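Local structure of nucleoside phosphorylase, putative (Trypanosoma brucei, 3BJE) at residues Gln189-Ile194 / Phe279-Gly284; Thr164-Gly169 / Ile241-Thr246; Glu41-Ile46 / Pro87-Ser92; Gly81-Thr86 / Ile342-Val347. The protein acts as a homodimeric uridine phosphorylase, an enzyme class that splits uridine with phosphate into uracil and ribose 1-phosphate. All blocks are in the same frame, centred on the assembly; numbering follows the deposited sequence.

Overall arrangement
Following the chain from its N terminus, contact 3 forms first: residues 41-46 meet 87-92 and close a short loop of 40 residues. Before that loop is complete the hairpin 81-86 has begun, and its partner 342-347 lies at the C-terminal end, so contacts 3 and 4 cross; they touch through Val-88 and Gly-81, with centres about 10 Å apart. Contact 4 spans 255 residues and encloses contacts 2 and 1, which close over 71 and 84 residues. These two also cross, strand 161-169 leading on to helix 186-198, and Ile-191 packs on His-166. Contacts 2 and 3 join parallel strands, whereas contacts 1 and 4 set helices against strands.

Contact 1. Residues Gln189-Ile194 / Phe279-Gly284; sequences QEIRRI and FNLSNG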
# COMPACT_ATOMS: atom_id res chain seq x y z
N GLN A 189 10.13 -2.64 -23.99
CA GLN A 189 9.15 -3.33 -24.83
C GLN A 189 9.43 -4.84 -24.88
O GLN A 189 8.49 -5.65 -24.87
CB GLN A 189 9.17 -2.77 -26.25
CG GLN A 189 8.52 -1.41 -26.37
CD GLN A 189 8.73 -0.80 -27.73
OE1 GLN A 189 8.54 -1.46 -28.75
NE2 GLN A 189 9.13 0.47 -27.76
N GLU A 190 10.71 -5.21 -24.94
CA GLU A 190 11.11 -6.61 -24.97
C GLU A 190 10.80 -7.30 -23.64
O GLU A 190 10.27 -8.42 -23.61
CB GLU A 190 12.61 -6.71 -25.30
CG GLU A 190 13.14 -8.14 -25.39
CD GLU A 190 12.52 -8.98 -26.51
OE1 GLU A 190 11.71 -8.47 -27.33
OE2 GLU A 190 12.87 -10.18 -26.56
N ILE A 191 11.08 -6.63 -22.52
CA ILE A 191 10.72 -7.17 -21.20
C ILE A 191 9.21 -7.43 -21.14
O ILE A 191 8.78 -8.51 -20.77
CB ILE A 191 11.17 -6.23 -20.04
CG1 ILE A 191 12.69 -6.23 -19.92
CG2 ILE A 191 10.51 -6.64 -18.72
CD1 ILE A 191 13.26 -5.15 -18.99
N ARG A 192 8.42 -6.44 -21.52
CA ARG A 192 6.97 -6.60 -21.45
C ARG A 192 6.51 -7.77 -22.33
O ARG A 192 5.66 -8.56 -21.90
CB ARG A 192 6.23 -5.34 -21.85
CG ARG A 192 4.79 -5.41 -21.44
CD ARG A 192 4.06 -4.13 -21.69
NE ARG A 192 2.72 -4.19 -21.10
CZ ARG A 192 1.67 -4.76 -21.67
NH1 ARG A 192 1.75 -5.32 -22.87
NH2 ARG A 192 0.51 -4.76 -21.03
N ARG A 193 7.06 -7.87 -23.54
CA ARG A 193 6.69 -8.94 -24.46
C ARG A 193 6.99 -10.31 -23.84
O ARG A 193 6.15 -11.20 -23.87
CB ARG A 193 7.43 -8.80 -25.82
CG ARG A 193 7.08 -9.89 -26.82
CD ARG A 193 7.94 -9.80 -28.07
NE ARG A 193 9.30 -10.32 -27.88
CZ ARG A 193 9.66 -11.60 -28.05
NH1 ARG A 193 8.76 -12.53 -28.35
NH2 ARG A 193 10.93 -11.95 -27.87
N ILE A 194 8.19 -10.47 -23.31
CA ILE A 194 8.59 -11.75 -22.74
C ILE A 194 7.74 -12.09 -21.53
O ILE A 194 7.23 -13.20 -21.42
CB ILE A 194 10.11 -11.76 -22.39
CG1 ILE A 194 10.95 -11.72 -23.66
CG2 ILE A 194 10.49 -12.98 -21.56
CD1 ILE A 194 10.91 -13.01 -24.49
N PHE A 279 16.02 -11.87 -20.54
CA PHE A 279 15.74 -10.76 -21.42
C PHE A 279 16.99 -10.47 -22.21
O PHE A 279 18.02 -10.12 -21.64
CB PHE A 279 15.34 -9.53 -20.61
CG PHE A 279 14.22 -9.78 -19.62
CD1 PHE A 279 13.01 -10.31 -20.05
CD2 PHE A 279 14.38 -9.50 -18.27
CE1 PHE A 279 12.00 -10.56 -19.18
CE2 PHE A 279 13.34 -9.74 -17.37
CZ PHE A 279 12.15 -10.26 -17.83
N ASN A 280 16.90 -10.62 -23.53
CA ASN A 280 18.00 -10.29 -24.43
C ASN A 280 17.92 -8.81 -24.77
O ASN A 280 17.24 -8.41 -25.71
CB ASN A 280 17.91 -11.14 -25.68
CG ASN A 280 18.13 -12.62 -25.39
OD1 ASN A 280 19.07 -12.99 -24.68
ND2 ASN A 280 17.24 -13.46 -25.91
N LEU A 281 18.60 -8.00 -23.97
CA LEU A 281 18.48 -6.55 -24.06
C LEU A 281 19.69 -5.90 -24.72
O LEU A 281 20.71 -6.55 -24.98
CB LEU A 281 18.21 -5.98 -22.67
CG LEU A 281 16.97 -6.58 -21.99
CD1 LEU A 281 16.70 -5.90 -20.65
CD2 LEU A 281 15.74 -6.42 -22.88
N SER A 282 19.57 -4.60 -25.00
CA SER A 282 20.55 -3.89 -25.83
C SER A 282 21.97 -4.03 -25.31
O SER A 282 22.90 -4.17 -26.09
CB SER A 282 20.20 -2.41 -25.95
OG SER A 282 20.30 -1.75 -24.70
N ASN A 283 22.13 -3.97 -23.99
CA ASN A 283 23.47 -4.05 -23.40
C ASN A 283 23.77 -5.41 -22.77
O ASN A 283 24.67 -5.52 -21.94
CB ASN A 283 23.64 -2.92 -22.37
CG ASN A 283 23.54 -1.53 -23.00
OD1 ASN A 283 22.77 -0.68 -22.53
ND2 ASN A 283 24.31 -1.29 -24.06
N GLY A 284 23.03 -6.44 -23.18
CA GLY A 284 23.25 -7.80 -22.71
C GLY A 284 22.02 -8.44 -22.10
O GLY A 284 20.93 -7.88 -22.13
O HOH W 1 14.44 -11.38 -24.78
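Ile-191 of helix 186-198 lies nearest Phe-279 of strand 279-281, with 6.2 Å between their CA atoms. The axes of segments 189-194 and 279-281 run almost antiparallel, at 163°, and approach to 8.4 Å. Beyond the strand, a type I beta turn from Leu-281 to Gly-284 reverses the chain.

The Phe-279 ring is held from two directions. Ile-191 CG1 lies over one face, 4.0 Å from the ring centroid and 16° off the normal, a CH-pi contact. Ile-194 comes to the rim instead, its CG2 3.7 Å from Phe-279 CE1 and its CB near the ring plane. Past the ring, Ile-191 CD1 meets Leu-281 CD1 at 3.9 Å, the two side chains crossing at about a right angle, and Leu-281 CD2 rests against CB and CG of Glu-190. Ile-191 also touches His-166, Ile-168 and Thr-243, so helix 186-198 lies against strands 161-169 and 239-246 as well, away from the ligand sites.

The bend at chi2 of Glu-190 (63°) turns its carboxylate along the helix toward Arg-193, about one turn further on, which grips it side-on: NE goes to OE1, and NH2 to OE2 at 2.9 Å. A water donates to Glu-190 OE2 at 2.7 Å and accepts from Asn-280 N.

The direct contact is therefore apolar, with polar linkage across it carried by this water. With two arginine nitrogens and the water on the carboxylate, its rotation is restrained, and it is probably kept ionised.

Contact 2. Residues Thr164-Gly169 / Ile241-Thr246; sequences TRHAIG and IGTTAT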
# COMPACT_ATOMS: atom_id res chain seq x y z
N THR A 164 18.42 -2.59 -8.76
CA THR A 164 17.47 -2.50 -9.86
C THR A 164 18.07 -1.81 -11.07
O THR A 164 18.68 -0.74 -10.93
CB THR A 164 16.23 -1.67 -9.43
OG1 THR A 164 15.58 -2.33 -8.33
CG2 THR A 164 15.24 -1.50 -10.60
N ARG A 165 17.96 -2.46 -12.24
CA ARG A 165 18.13 -1.77 -13.51
C ARG A 165 16.72 -1.55 -14.07
O ARG A 165 16.15 -0.51 -13.86
CB ARG A 165 19.04 -2.53 -14.49
CG ARG A 165 19.39 -1.67 -15.69
CD ARG A 165 20.27 -2.37 -16.70
NE ARG A 165 21.65 -2.62 -16.26
CZ ARG A 165 22.18 -3.83 -16.04
NH1 ARG A 165 21.46 -4.93 -16.19
NH2 ARG A 165 23.45 -3.94 -15.67
N HIS A 166 16.12 -2.55 -14.72
CA HIS A 166 14.73 -2.42 -15.19
C HIS A 166 13.76 -2.89 -14.11
O HIS A 166 14.15 -3.55 -13.16
CB HIS A 166 14.52 -3.22 -16.48
CG HIS A 166 15.38 -2.74 -17.61
ND1 HIS A 166 16.62 -3.29 -17.89
CD2 HIS A 166 15.21 -1.74 -18.52
CE1 HIS A 166 17.16 -2.67 -18.92
NE2 HIS A 166 16.32 -1.73 -19.33
N ALA A 167 12.51 -2.50 -14.27
CA ALA A 167 11.45 -2.87 -13.34
C ALA A 167 10.22 -3.35 -14.10
O ALA A 167 9.88 -2.81 -15.15
CB ALA A 167 11.07 -1.68 -12.49
N ILE A 168 9.56 -4.36 -13.54
CA ILE A 168 8.24 -4.79 -13.99
C ILE A 168 7.22 -4.39 -12.94
O ILE A 168 7.35 -4.76 -11.77
CB ILE A 168 8.17 -6.31 -14.15
CG1 ILE A 168 9.19 -6.80 -15.18
CG2 ILE A 168 6.75 -6.75 -14.58
CD1 ILE A 168 9.64 -8.23 -14.94
N GLY A 169 6.23 -3.59 -13.34
CA GLY A 169 5.10 -3.24 -12.49
C GLY A 169 4.02 -4.28 -12.63
O GLY A 169 3.30 -4.29 -13.62
N ILE A 241 22.73 -7.21 -10.27
CA ILE A 241 21.96 -6.18 -10.99
C ILE A 241 21.01 -6.86 -11.95
O ILE A 241 21.41 -7.76 -12.68
CB ILE A 241 22.83 -5.24 -11.84
CG1 ILE A 241 24.05 -4.74 -11.06
CG2 ILE A 241 21.97 -4.08 -12.36
CD1 ILE A 241 25.17 -4.26 -11.94
N GLY A 242 19.77 -6.38 -11.99
CA GLY A 242 18.80 -6.97 -12.89
C GLY A 242 17.43 -6.37 -12.74
O GLY A 242 17.27 -5.27 -12.22
N THR A 243 16.43 -7.12 -13.20
CA THR A 243 15.08 -6.61 -13.24
C THR A 243 14.38 -6.92 -11.92
O THR A 243 14.44 -8.04 -11.41
CB THR A 243 14.31 -7.22 -14.43
OG1 THR A 243 14.90 -6.77 -15.65
CG2 THR A 243 12.85 -6.81 -14.42
N THR A 244 13.71 -5.90 -11.39
CA THR A 244 12.92 -6.02 -10.17
C THR A 244 11.43 -6.11 -10.53
O THR A 244 10.91 -5.24 -11.24
CB THR A 244 13.15 -4.81 -9.24
OG1 THR A 244 14.56 -4.71 -8.95
CG2 THR A 244 12.31 -4.93 -7.94
N ALA A 245 10.74 -7.15 -10.05
CA ALA A 245 9.29 -7.26 -10.22
C ALA A 245 8.59 -6.76 -8.97
O ALA A 245 8.86 -7.24 -7.87
CB ALA A 245 8.91 -8.72 -10.50
N THR A 246 7.71 -5.79 -9.14
CA THR A 246 7.00 -5.19 -8.03
C THR A 246 5.53 -5.63 -7.99
O THR A 246 4.81 -5.57 -8.98
CB THR A 246 7.07 -3.66 -8.10
OG1 THR A 246 8.44 -3.25 -8.06
CG2 THR A 246 6.27 -2.97 -6.95
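Four backbone hydrogen bonds join residues 164-169 to 241-246. Arg-165 N donates to Gly-242 O at 2.9 Å, Thr-244 N to His-166 O, Ile-168 N to Thr-244 O, and Thr-246 N to Ile-168 O at 2.8 Å. The last is the straightest at its acceptor, with a C=O...N angle of 176°. The bridges are parallel, but their register slips by one residue between Thr-164 and Ala-167, a beta bulge where the chain turns a corner.

Side chains add three distinct contacts. The Thr-164 and Thr-244 hydroxyls meet, OG1 to OG1, at 2.7 Å. In the conformer described, one of two, Arg-165 is bent at chi3 (-70°) and lays its guanidinium broadside to Ile-241, whose CG2 lies 3.6 Å above the plane, toward the rim. Ile-168 CD1 packs on Thr-243 CG2 at 3.5 Å, the two side chains crossing nearly perpendicularly.

Outside these strands, Glu-286 gathers the polar ends at the bulge: OE1 pairs with Arg-165 NH1 in that same conformer, while OE2 bonds both His-166 ND1 and Thr-243 OG1. Thr-244 OG1 also bonds Asn-290 OD1. Thr-246 OG1 bonds Glu-292 OE2 and Ser-296 N. Since Glu-292 lines the ribose-phosphate and uracil pockets, Thr-246 is a second-shell residue, its side chain about 7 Å from the bound ribose 1-phosphate.

Parallel strand pairing of this kind belongs to the central beta structure of the nucleoside phosphorylase fold, here reaching the edge of the active site.

Contact 3. Residues Glu41-Ile46 / Pro87-Ser92; sequences ELADRI and PVTVIS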
# COMPACT_ATOMS: atom_id res chain seq x y z
N GLU A 41 12.98 21.69 4.91
CA GLU A 41 13.46 20.56 5.70
C GLU A 41 13.82 19.33 4.88
O GLU A 41 14.30 18.37 5.44
CB GLU A 41 12.40 20.14 6.70
CG GLU A 41 12.12 21.20 7.72
CD GLU A 41 11.01 20.82 8.67
OE1 GLU A 41 10.05 20.14 8.26
OE2 GLU A 41 11.11 21.23 9.85
N LEU A 42 13.57 19.37 3.57
CA LEU A 42 13.74 18.21 2.71
C LEU A 42 14.96 18.41 1.81
O LEU A 42 15.03 19.40 1.08
CB LEU A 42 12.49 18.03 1.86
CG LEU A 42 12.49 16.87 0.86
CD1 LEU A 42 12.62 15.56 1.61
CD2 LEU A 42 11.20 16.94 0.03
N ALA A 43 15.90 17.47 1.85
CA ALA A 43 17.09 17.50 0.99
C ALA A 43 16.74 17.07 -0.45
O ALA A 43 15.73 16.42 -0.68
CB ALA A 43 18.19 16.59 1.55
N ASP A 44 17.61 17.43 -1.39
CA ASP A 44 17.48 16.96 -2.78
C ASP A 44 17.81 15.48 -2.93
O ASP A 44 17.40 14.84 -3.90
CB ASP A 44 18.42 17.74 -3.71
CG ASP A 44 18.03 19.19 -3.88
OD1 ASP A 44 16.91 19.57 -3.52
OD2 ASP A 44 18.87 19.96 -4.38
N ARG A 45 18.57 14.96 -1.97
CA ARG A 45 19.00 13.57 -1.97
C ARG A 45 18.26 12.81 -0.88
O ARG A 45 18.35 13.17 0.29
CB ARG A 45 20.52 13.48 -1.76
CG ARG A 45 21.34 13.92 -2.95
CD ARG A 45 22.83 13.74 -2.68
NE ARG A 45 23.66 14.08 -3.84
CZ ARG A 45 23.94 15.32 -4.23
NH1 ARG A 45 24.71 15.51 -5.29
NH2 ARG A 45 23.47 16.38 -3.57
N ILE A 46 17.55 11.77 -1.28
CA ILE A 46 16.62 11.05 -0.41
C ILE A 46 16.80 9.54 -0.47
O ILE A 46 16.94 8.98 -1.55
CB ILE A 46 15.14 11.37 -0.84
CG1 ILE A 46 14.89 12.88 -0.76
CG2 ILE A 46 14.12 10.59 0.02
CD1 ILE A 46 13.57 13.37 -1.40
N PRO A 87 23.79 17.24 2.23
CA PRO A 87 22.46 17.01 2.79
C PRO A 87 21.81 15.75 2.27
O PRO A 87 21.82 15.47 1.07
CB PRO A 87 21.67 18.23 2.32
CG PRO A 87 22.72 19.29 2.16
CD PRO A 87 23.86 18.55 1.55
N VAL A 88 21.23 15.01 3.21
CA VAL A 88 20.46 13.81 2.88
C VAL A 88 19.24 13.73 3.80
O VAL A 88 19.29 14.16 4.96
CB VAL A 88 21.31 12.52 3.02
CG1 VAL A 88 20.45 11.27 2.72
CG2 VAL A 88 22.52 12.57 2.10
N THR A 89 18.15 13.22 3.25
CA THR A 89 16.92 12.95 4.02
C THR A 89 16.59 11.46 3.88
O THR A 89 16.64 10.92 2.78
CB THR A 89 15.71 13.77 3.49
OG1 THR A 89 15.99 15.17 3.62
CG2 THR A 89 14.42 13.45 4.26
N VAL A 90 16.29 10.81 5.00
CA VAL A 90 15.77 9.42 4.97
C VAL A 90 14.28 9.52 5.29
O VAL A 90 13.91 10.25 6.22
CB VAL A 90 16.52 8.45 5.92
CG1 VAL A 90 16.55 8.95 7.36
CG2 VAL A 90 15.91 7.03 5.83
N ILE A 91 13.46 8.84 4.49
CA ILE A 91 12.01 8.81 4.63
C ILE A 91 11.53 7.36 4.62
O ILE A 91 11.91 6.59 3.72
CB ILE A 91 11.30 9.53 3.45
CG1 ILE A 91 11.69 11.01 3.43
CG2 ILE A 91 9.78 9.37 3.56
CD1 ILE A 91 11.17 11.78 2.21
N SER A 92 10.71 7.00 5.61
CA SER A 92 9.98 5.75 5.53
C SER A 92 8.66 5.97 4.80
O SER A 92 7.95 6.92 5.09
CB SER A 92 9.72 5.13 6.91
OG SER A 92 8.93 5.94 7.76
O HOH W 2 21.47 16.87 -1.16
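Thr-89 packs closely against the loop that leads into strand 45-49. Its OG1 accepts from Ala-43 N at 2.9 Å with an N-H...O angle of 167°, and Ala-43 CB comes to 3.3 Å from the same oxygen. With chi1 at -61°, the threonine puts CG2 opposite the backbone N, where it meets Leu-42 CD1 at 3.8 Å. Backbone pairing continues with Thr-89 N to Arg-45 O at 3.0 Å, and Ile-46 forms a parallel bridge with Thr-89. Deeper still, Ile-91 CD1 touches both Ile-46 CG2, at 3.9 Å, and Leu-42 CD1, which closes the buried side.

The Pro-87 end is more open to solvent. Pro-87 is exposed and meets Ala-43 through CB-CB contact at 3.9 Å, while a water spans the margin, donating to Pro-87 O at 2.7 Å and, in one conformer of Arg-45, accepting a longer bond from its NH2.

Thr-89 OG1 has a second partner in Thr-80 OG1 of strand 76-83, the antiparallel neighbour of strand 86-92. Helix 97-112 covers the apolar side, where Ile-107 touches Leu-42, Ile-46 and Ile-91, while strand 142-151 pairs with strand 45-49.

Contact 4. Residues Gly81-Thr86 / Ile342-Val347; sequences GTYKGT and ILEALV
Tyr-83 carries its ring to Leu-343 and Glu-344 because CG extends opposite the backbone N (chi1 -179°), while Glu-344, bent at chi2, brings its carboxylate to the phenol. There Tyr-83 OH donates to Glu-344 OE2 at 2.6 Å, meeting it on the anti side and somewhat out of the carboxylate plane. The ring and carboxylate planes stand 81° apart. Lys-84, extended beyond CG, brings NZ to the same oxygen at 2.7 Å, using the syn lone pair in a salt bridge. Two donors thus grip OE2 from different sides, which restrains the carboxylate's rotation and would probably stabilise its charge.

These groups sit on a beta hairpin: a type I' turn from Tyr-83 to Thr-86 links strands 76-83 and 86-92, closed by paired Tyr-83 and Thr-86 backbone bonds. The 342-347 segment of helix 329-348 runs across strand 81-83 at 92°, the two short axes 10.0 Å apart at closest approach.

Leu-343 CB lies almost straight above the ring centre, 3.7 Å from the Tyr-83 centroid, while Lys-84 CG covers the opposite face toward the rim. Val-347 CG1 reaches the ring edge, 3.9 Å from Tyr-83 CD2, and also packs against Thr-86 CB at 3.8 Å. A water donating to Val-347 O at 2.8 Å also bonds Thr-86 OG1. Outside the two segments, the Asp-63 carboxylate accepts from Lys-84 N and Gly-85 N.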
# COMPACT_ATOMS: atom_id res chain seq x y z
N GLY A 81 19.76 15.23 7.71
CA GLY A 81 21.06 15.66 8.23
C GLY A 81 22.01 15.79 7.05
O GLY A 81 21.60 16.20 5.97
N THR A 82 23.27 15.43 7.28
CA THR A 82 24.28 15.42 6.22
C THR A 82 25.06 14.14 6.31
O THR A 82 25.12 13.51 7.37
CB THR A 82 25.25 16.63 6.31
OG1 THR A 82 25.95 16.60 7.56
CG2 THR A 82 24.52 17.97 6.18
N TYR A 83 25.66 13.76 5.18
CA TYR A 83 26.57 12.62 5.10
C TYR A 83 27.79 13.10 4.34
O TYR A 83 27.66 13.51 3.18
CB TYR A 83 25.94 11.43 4.38
CG TYR A 83 26.88 10.23 4.32
CD1 TYR A 83 27.09 9.43 5.44
CD2 TYR A 83 27.56 9.91 3.15
CE1 TYR A 83 27.95 8.35 5.41
CE2 TYR A 83 28.44 8.81 3.11
CZ TYR A 83 28.62 8.04 4.24
OH TYR A 83 29.48 6.96 4.20
N LYS A 84 28.94 13.07 5.00
CA LYS A 84 30.18 13.61 4.44
C LYS A 84 29.97 15.04 3.96
O LYS A 84 30.56 15.49 2.97
CB LYS A 84 30.74 12.68 3.35
CG LYS A 84 31.19 11.35 3.94
CD LYS A 84 31.96 10.49 2.96
CE LYS A 84 32.66 9.35 3.71
NZ LYS A 84 33.31 8.33 2.80
N GLY A 85 29.13 15.76 4.69
CA GLY A 85 28.81 17.14 4.40
C GLY A 85 27.69 17.41 3.42
O GLY A 85 27.27 18.54 3.30
N THR A 86 27.20 16.39 2.73
CA THR A 86 26.12 16.56 1.76
C THR A 86 24.75 16.32 2.42
O THR A 86 24.58 15.32 3.12
CB THR A 86 26.28 15.57 0.61
OG1 THR A 86 27.52 15.87 -0.08
CG2 THR A 86 25.10 15.64 -0.37
N ILE A 342 24.73 2.69 0.23
CA ILE A 342 23.71 3.56 -0.38
C ILE A 342 23.94 5.04 -0.07
O ILE A 342 23.71 5.89 -0.93
CB ILE A 342 22.27 3.12 -0.00
CG1 ILE A 342 21.99 1.73 -0.59
CG2 ILE A 342 21.24 4.12 -0.52
CD1 ILE A 342 22.08 1.70 -2.10
N LEU A 343 24.39 5.36 1.14
CA LEU A 343 24.74 6.75 1.47
C LEU A 343 25.87 7.22 0.57
O LEU A 343 25.84 8.34 0.02
CB LEU A 343 25.09 6.90 2.95
CG LEU A 343 23.89 6.91 3.90
CD1 LEU A 343 24.29 6.67 5.36
CD2 LEU A 343 23.08 8.20 3.77
N GLU A 344 26.88 6.37 0.39
CA GLU A 344 28.00 6.69 -0.49
C GLU A 344 27.51 6.93 -1.91
O GLU A 344 27.92 7.88 -2.56
CB GLU A 344 29.05 5.59 -0.48
CG GLU A 344 29.82 5.50 0.84
CD GLU A 344 30.85 6.60 1.04
OE1 GLU A 344 31.41 7.10 0.04
OE2 GLU A 344 31.10 6.95 2.21
N ALA A 345 26.64 6.04 -2.39
CA ALA A 345 26.16 6.14 -3.77
C ALA A 345 25.35 7.41 -3.95
O ALA A 345 25.46 8.08 -4.97
CB ALA A 345 25.33 4.89 -4.15
N LEU A 346 24.55 7.72 -2.94
CA LEU A 346 23.63 8.83 -3.00
C LEU A 346 24.37 10.17 -3.09
O LEU A 346 24.03 11.00 -3.93
CB LEU A 346 22.73 8.81 -1.76
CG LEU A 346 21.61 9.84 -1.75
CD1 LEU A 346 20.65 9.65 -2.94
CD2 LEU A 346 20.82 9.80 -0.43
N VAL A 347 25.38 10.37 -2.26
CA VAL A 347 26.12 11.64 -2.27
C VAL A 347 27.09 11.75 -3.44
O VAL A 347 27.57 12.84 -3.73
CB VAL A 347 26.87 11.91 -0.95
CG1 VAL A 347 25.91 11.85 0.23
CG2 VAL A 347 28.05 10.95 -0.75
O HOH W 3 27.55 15.57 -3.22